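Long-range contacts in THUMP domain-containing protein (Pyrococcus horikoshii, PDB 1VBK), which is of unproven function but, as a ThiI-like protein with a THUMP domain, probably binds RNA and ATP: residues 92-97 / 161-166; 109-114 / 126-131. All coordinates share one frame; numbering follows the deposited sequence.

Contact 1 of 2, residues 92-97 / 161-166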
loop_
_atom_site.group_PDB
_atom_site.type_symbol
_atom_site.label_atom_id
_atom_site.label_comp_id
_atom_site.label_asym_id
_atom_site.label_seq_id
_atom_site.Cartn_x
_atom_site.Cartn_y
_atom_site.Cartn_z
ATOM N N LEU A 92 -44.361 16.020 18.264
ATOM C CA LEU A 92 -45.686 16.303 17.708
ATOM C C LEU A 92 -45.577 17.208 16.479
ATOM O O LEU A 92 -46.273 17.008 15.482
ATOM C CB LEU A 92 -46.587 16.954 18.767
ATOM C CG LEU A 92 -48.028 17.304 18.374
ATOM C CD1 LEU A 92 -48.747 16.067 17.849
ATOM C CD2 LEU A 92 -48.759 17.864 19.591
ATOM N N LEU A 93 -44.689 18.191 16.549
ATOM C CA LEU A 93 -44.481 19.111 15.436
ATOM C C LEU A 93 -44.036 18.354 14.184
ATOM O O LEU A 93 -44.554 18.569 13.080
ATOM C CB LEU A 93 -43.417 20.145 15.811
ATOM C CG LEU A 93 -43.075 21.196 14.754
ATOM C CD1 LEU A 93 -44.243 22.162 14.603
ATOM C CD2 LEU A 93 -41.817 21.956 15.172
ATOM N N MET A 94 -43.070 17.462 14.356
ATOM C CA MET A 94 -42.570 16.687 13.234
ATOM C C MET A 94 -43.575 15.644 12.761
ATOM O O MET A 94 -43.637 15.326 11.578
ATOM C CB MET A 94 -41.245 16.036 13.610
ATOM C CG MET A 94 -40.190 17.087 13.906
ATOM S SD MET A 94 -38.543 16.452 13.932
ATOM C CE MET A 94 -38.291 16.176 12.135
ATOM N N PHE A 95 -44.361 15.117 13.691
ATOM C CA PHE A 95 -45.372 14.128 13.345
ATOM C C PHE A 95 -46.403 14.786 12.442
ATOM O O PHE A 95 -46.809 14.217 11.428
ATOM C CB PHE A 95 -46.053 13.596 14.611
ATOM C CG PHE A 95 -47.201 12.657 14.339
ATOM C CD1 PHE A 95 -48.468 13.151 14.025
ATOM C CD2 PHE A 95 -47.013 11.281 14.383
ATOM C CE1 PHE A 95 -49.533 12.282 13.758
ATOM C CE2 PHE A 95 -48.065 10.404 14.120
ATOM C CZ PHE A 95 -49.331 10.908 13.806
ATOM N N ARG A 96 -46.823 15.992 12.815
ATOM C CA ARG A 96 -47.817 16.714 12.034
ATOM C C ARG A 96 -47.311 17.049 10.640
ATOM O O ARG A 96 -48.052 16.936 9.662
ATOM C CB ARG A 96 -48.261 17.969 12.791
ATOM C CG ARG A 96 -49.212 17.621 13.927
ATOM C CD ARG A 96 -49.466 18.755 14.899
ATOM N NE ARG A 96 -50.597 18.432 15.770
ATOM C CZ ARG A 96 -50.970 19.149 16.825
ATOM N NH1 ARG A 96 -50.300 20.240 17.161
ATOM N NH2 ARG A 96 -52.028 18.776 17.535
ATOM N N LYS A 97 -46.042 17.425 10.539
ATOM C CA LYS A 97 -45.474 17.744 9.239
ATOM C C LYS A 97 -45.515 16.506 8.349
ATOM O O LYS A 97 -45.916 16.575 7.190
ATOM C CB LYS A 97 -44.030 18.231 9.380
ATOM C CG LYS A 97 -43.347 18.446 8.038
ATOM C CD LYS A 97 -42.009 19.160 8.179
ATOM C CE LYS A 97 -41.302 19.238 6.834
ATOM N NZ LYS A 97 -42.194 19.818 5.783
ATOM N N ALA A 161 -31.556 15.977 22.469
ATOM C CA ALA A 161 -32.458 15.001 21.866
ATOM C C ALA A 161 -32.505 15.302 20.369
ATOM O O ALA A 161 -32.641 16.456 19.965
ATOM C CB ALA A 161 -33.861 15.118 22.468
ATOM N N TYR A 162 -32.379 14.261 19.557
ATOM C CA TYR A 162 -32.410 14.399 18.104
ATOM C C TYR A 162 -33.673 13.695 17.641
ATOM O O TYR A 162 -33.789 12.481 17.748
ATOM C CB TYR A 162 -31.167 13.744 17.502
ATOM C CG TYR A 162 -29.886 14.379 17.992
ATOM C CD1 TYR A 162 -29.385 15.535 17.391
ATOM C CD2 TYR A 162 -29.204 13.859 19.089
ATOM C CE1 TYR A 162 -28.232 16.159 17.875
ATOM C CE2 TYR A 162 -28.049 14.478 19.586
ATOM C CZ TYR A 162 -27.573 15.626 18.973
ATOM O OH TYR A 162 -26.445 16.248 19.463
ATOM N N ILE A 163 -34.614 14.473 17.122
ATOM C CA ILE A 163 -35.898 13.937 16.695
ATOM C C ILE A 163 -36.061 13.931 15.185
ATOM O O ILE A 163 -35.831 14.941 14.525
ATOM C CB ILE A 163 -37.018 14.750 17.357
ATOM C CG1 ILE A 163 -36.798 14.740 18.877
ATOM C CG2 ILE A 163 -38.380 14.188 16.986
ATOM C CD1 ILE A 163 -37.824 15.525 19.662
ATOM N N TYR A 164 -36.471 12.789 14.641
ATOM C CA TYR A 164 -36.623 12.657 13.200
ATOM C C TYR A 164 -37.822 11.809 12.768
ATOM O O TYR A 164 -38.374 11.045 13.557
ATOM C CB TYR A 164 -35.348 12.036 12.614
ATOM C CG TYR A 164 -35.068 10.625 13.112
ATOM C CD1 TYR A 164 -34.305 10.395 14.261
ATOM C CD2 TYR A 164 -35.574 9.520 12.428
ATOM C CE1 TYR A 164 -34.054 9.083 14.711
ATOM C CE2 TYR A 164 -35.335 8.225 12.864
ATOM C CZ TYR A 164 -34.577 8.009 13.997
ATOM O OH TYR A 164 -34.345 6.707 14.393
ATOM N N THR A 165 -38.217 11.955 11.506
ATOM C CA THR A 165 -39.307 11.157 10.944
ATOM C C THR A 165 -38.800 10.423 9.705
ATOM O O THR A 165 -39.467 9.520 9.199
ATOM C CB THR A 165 -40.522 12.013 10.525
ATOM O OG1 THR A 165 -40.096 13.057 9.646
ATOM C CG2 THR A 165 -41.205 12.609 11.744
ATOM N N GLU A 166 -37.613 10.806 9.230
ATOM C CA GLU A 166 -37.018 10.183 8.045
ATOM C C GLU A 166 -35.730 9.414 8.357
ATOM O O GLU A 166 -34.869 9.883 9.101
ATOM C CB GLU A 166 -36.735 11.245 6.975
ATOM C CG GLU A 166 -36.121 10.692 5.689
ATOM C CD GLU A 166 -36.089 11.710 4.551
ATOM O OE1 GLU A 166 -35.425 12.762 4.694
ATOM O OE2 GLU A 166 -36.732 11.453 3.508
HETATM O O HOH W 1 -41.464 15.532 9.999
#

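Contact 2 of 2, residues 109-114 / 126-131. With MRD ((4R)-2-methylpentane-2,4-diol), chain C.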
loop_
_atom_site.group_PDB
_atom_site.type_symbol
_atom_site.label_atom_id
_atom_site.label_comp_id
_atom_site.label_asym_id
_atom_site.label_seq_id
_atom_site.Cartn_x
_atom_site.Cartn_y
_atom_site.Cartn_z
ATOM N N PHE A 109 -48.677 4.768 13.314
ATOM C CA PHE A 109 -47.337 5.208 13.698
ATOM C C PHE A 109 -46.737 4.442 14.871
ATOM O O PHE A 109 -47.410 3.649 15.533
ATOM C CB PHE A 109 -47.360 6.697 14.079
ATOM C CG PHE A 109 -47.802 6.963 15.507
ATOM C CD1 PHE A 109 -49.131 6.795 15.890
ATOM C CD2 PHE A 109 -46.883 7.389 16.466
ATOM C CE1 PHE A 109 -49.538 7.049 17.208
ATOM C CE2 PHE A 109 -47.279 7.646 17.785
ATOM C CZ PHE A 109 -48.607 7.476 18.157
ATOM N N ARG A 110 -45.453 4.696 15.113
ATOM C CA ARG A 110 -44.751 4.113 16.243
ATOM C C ARG A 110 -43.674 5.109 16.631
ATOM O O ARG A 110 -43.346 6.009 15.861
ATOM C CB ARG A 110 -44.102 2.771 15.888
ATOM C CG ARG A 110 -42.879 2.850 14.983
ATOM C CD ARG A 110 -41.991 1.621 15.217
ATOM N NE ARG A 110 -41.361 1.707 16.529
ATOM C CZ ARG A 110 -41.132 0.672 17.332
ATOM N NH1 ARG A 110 -41.478 -0.556 16.962
ATOM N NH2 ARG A 110 -40.564 0.872 18.516
ATOM N N VAL A 111 -43.151 4.967 17.837
ATOM C CA VAL A 111 -42.086 5.834 18.305
ATOM C C VAL A 111 -40.916 4.903 18.577
ATOM O O VAL A 111 -41.091 3.811 19.130
ATOM C CB VAL A 111 -42.464 6.588 19.609
ATOM C CG1 VAL A 111 -41.302 7.483 20.050
ATOM C CG2 VAL A 111 -43.710 7.448 19.379
ATOM N N THR A 112 -39.731 5.323 18.159
ATOM C CA THR A 112 -38.528 4.530 18.352
ATOM C C THR A 112 -37.541 5.432 19.072
ATOM O O THR A 112 -37.125 6.459 18.539
ATOM C CB THR A 112 -37.952 4.067 16.991
ATOM O OG1 THR A 112 -38.946 3.301 16.293
ATOM C CG2 THR A 112 -36.711 3.207 17.193
ATOM N N ALA A 113 -37.177 5.056 20.293
ATOM C CA ALA A 113 -36.261 5.865 21.078
ATOM C C ALA A 113 -35.021 5.105 21.485
ATOM O O ALA A 113 -35.064 3.896 21.719
ATOM C CB ALA A 113 -36.973 6.399 22.320
ATOM N N ARG A 114 -33.910 5.830 21.566
ATOM C CA ARG A 114 -32.637 5.245 21.965
ATOM C C ARG A 114 -31.882 6.214 22.861
ATOM O O ARG A 114 -31.735 7.389 22.527
ATOM C CB ARG A 114 -31.772 4.935 20.738
ATOM C CG ARG A 114 -32.253 3.763 19.887
ATOM C CD ARG A 114 -32.016 2.427 20.588
ATOM N NE ARG A 114 -32.495 1.302 19.789
ATOM C CZ ARG A 114 -33.778 0.999 19.612
ATOM N NH1 ARG A 114 -34.722 1.733 20.185
ATOM N NH2 ARG A 114 -34.117 -0.032 18.849
ATOM N N GLU A 126 -39.924 3.792 27.977
ATOM C CA GLU A 126 -40.730 4.761 28.712
ATOM C C GLU A 126 -40.913 5.992 27.820
ATOM O O GLU A 126 -41.996 6.572 27.752
ATOM C CB GLU A 126 -40.040 5.161 30.025
ATOM C CG GLU A 126 -39.994 4.051 31.076
ATOM C CD GLU A 126 -39.349 4.487 32.390
ATOM O OE1 GLU A 126 -38.139 4.804 32.400
ATOM O OE2 GLU A 126 -40.061 4.511 33.420
ATOM N N ILE A 127 -39.847 6.383 27.130
ATOM C CA ILE A 127 -39.907 7.533 26.234
ATOM C C ILE A 127 -40.914 7.251 25.121
ATOM O O ILE A 127 -41.766 8.085 24.812
ATOM C CB ILE A 127 -38.527 7.821 25.607
ATOM C CG1 ILE A 127 -37.541 8.269 26.693
ATOM C CG2 ILE A 127 -38.656 8.890 24.531
ATOM C CD1 ILE A 127 -36.089 8.320 26.221
ATOM N N GLN A 128 -40.819 6.065 24.523
ATOM C CA GLN A 128 -41.731 5.687 23.447
ATOM C C GLN A 128 -43.188 5.737 23.907
ATOM O O GLN A 128 -44.053 6.253 23.195
ATOM C CB GLN A 128 -41.385 4.283 22.931
ATOM C CG GLN A 128 -39.988 4.215 22.330
ATOM C CD GLN A 128 -39.617 2.853 21.764
ATOM O OE1 GLN A 128 -38.486 2.658 21.316
ATOM N NE2 GLN A 128 -40.562 1.912 21.773
ATOM N N ALA A 129 -43.455 5.212 25.099
ATOM C CA ALA A 129 -44.817 5.199 25.632
ATOM C C ALA A 129 -45.359 6.598 25.902
ATOM O O ALA A 129 -46.495 6.906 25.541
ATOM C CB ALA A 129 -44.872 4.364 26.914
ATOM N N LYS A 130 -44.548 7.438 26.539
ATOM C CA LYS A 130 -44.955 8.799 26.872
ATOM C C LYS A 130 -45.156 9.680 25.640
ATOM O O LYS A 130 -46.121 10.444 25.561
ATOM C CB LYS A 130 -43.917 9.449 27.788
ATOM C CG LYS A 130 -43.808 8.830 29.174
ATOM C CD LYS A 130 -45.030 9.132 30.013
ATOM C CE LYS A 130 -44.771 8.853 31.488
ATOM N NZ LYS A 130 -45.887 9.358 32.339
ATOM N N VAL A 131 -44.231 9.591 24.690
ATOM C CA VAL A 131 -44.331 10.385 23.469
ATOM C C VAL A 131 -45.517 9.906 22.638
ATOM O O VAL A 131 -46.237 10.710 22.049
ATOM C CB VAL A 131 -43.037 10.281 22.623
ATOM C CG1 VAL A 131 -43.239 10.945 21.261
ATOM C CG2 VAL A 131 -41.890 10.958 23.358
HETATM C C1 MRD C . -44.416 1.640 23.836
HETATM C C2 MRD C . -44.713 1.748 22.339
HETATM O O2 MRD C . -43.505 1.545 21.601
HETATM C CM MRD C . -45.743 0.682 21.954
HETATM C C3 MRD C . -45.242 3.153 22.037
HETATM C C4 MRD C . -45.498 3.356 20.541
HETATM O O4 MRD C . -44.278 3.213 19.808
HETATM C C5 MRD C . -46.125 4.730 20.288
HETATM O O HOH W 2 -37.122 0.614 20.752
#

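Contact 1 of 2, residues 92-97 / 161-166
Ile-163 meets the sulfur of Met-94 in two ways, and the pair illustrates how one flexible side chain can join a helix to a sheet. The methionine reaches out from helix 84-102 toward strand 160-164, its CG beside the backbone N and the chain then extended until it bends at the sulfur (chi3 73°). That last turn lays the thioether over the strand's backbone. Met-94 SD lies 3.2 Å from Ile-163 O, which sits on the far side of SD from CG and nearly in line with that bond (CG-SD...O about 167°), consistent with a chalcogen contact. The same sulfur is 3.8 Å from Ile-163 CG2, the branch methyl. Ile-163 is itself fixed in the sheet by backbone bonding to Met-78 of strand 71-81, whose side chain also touches Met-94. At Tyr-164 the CB points away from the helix and the side chain packs on Ile-5 and Arg-7 of strand 3-8; the contact is made by the backbone, Met-94 CE sitting 4.0 Å from Tyr-164 CA. Cutting Met-94 back to an alanine removes the sulfur and its methyl, and is likely to leave Ile-163 O without its sulfur neighbour and a gap over the backbone at Tyr-164. Thr-165, just past the strand, turns back to the helix. Its CG2 comes 3.9 Å from Met-94 CB and 3.7 Å from Met-94 O, while its OG1, between the backbone N and the carbonyl carbon (chi1 54°), meets a water at 2.8 Å. This water donates to Met-94 O at 2.7 Å. Within the THUMP region, helix and sheet are thus joined by a directional sulfur-oxygen approach, methyl packing and a hydrogen-bonded link that runs through water, with no direct hydrogen bond between the segments.

Contact 2 of 2, residues 109-114 / 126-131
Gln-128 starts with its CG beside the backbone N (chi1 -62°) and continues extended (chi2 -178°), carrying its amide from helix 124-138 across the backbone of strand 108-115. Ala-113 N donates to Gln-128 OE1 at 2.9 Å, nearly straight at 171°, tilted out of the amide's carbonyl plane. A water donates to the same oxygen and accepts from Arg-114 NH1, whose guanidinium is nearly coplanar with the amide. Arg-114 NH1 also donates to Ala-113 O at 2.7 Å. Strand and helix belong to a beta-alpha-beta unit of the THUMP region, completed by strand 142-143; the segments 109-114 and 126-131 run roughly antiparallel, their axes 7.4 Å apart at closest approach. Behind the polar edge the packing is aliphatic: Ala-113 CB touches Ile-127 CG2 at 3.7 Å, and Val-111 CG2 meets Val-131 CG1 at 4.0 Å, the valines crossing at about a right angle. Strand 150-157 adds Ile-154 against both valines and Ile-156 against Ile-127. Gln-128 NE2 gives a bent hydrogen bond to O2 of a methylpentanediol, probably from the crystallisation liquor, whose O4 accepts from Val-111 N at 2.9 Å. The Arg-110 guanidinium stands almost perpendicular to this amide; its NH2 lies 3.4 Å from Gln-128 NE2, two donors side by side without a bond, and donates instead to Val-111 O at 3.0 Å.

In the fold
Both contacts set a helix against the same mixed sheet of one THUMP region, and strand 108-115 is the next element after helix 84-102; their centres lie about 12 Å apart. Contact 1 is the more buried: sulfur and methyl groups meet a strand, with a water bridge as the hydrogen-bonded link. Contact 2 is only partly buried, covers more area, and divides its chemistry between an aliphatic interior and a polar border of amide, guanidinium groups, water and bound diol. Phe-95 of segment 92-97 packs edge-to-face with Phe-109 of segment 109-114, linking the two. Val-131 also reaches helix 84-102, at Ile-87, Asn-88 and Ala-91, tying the two helices together.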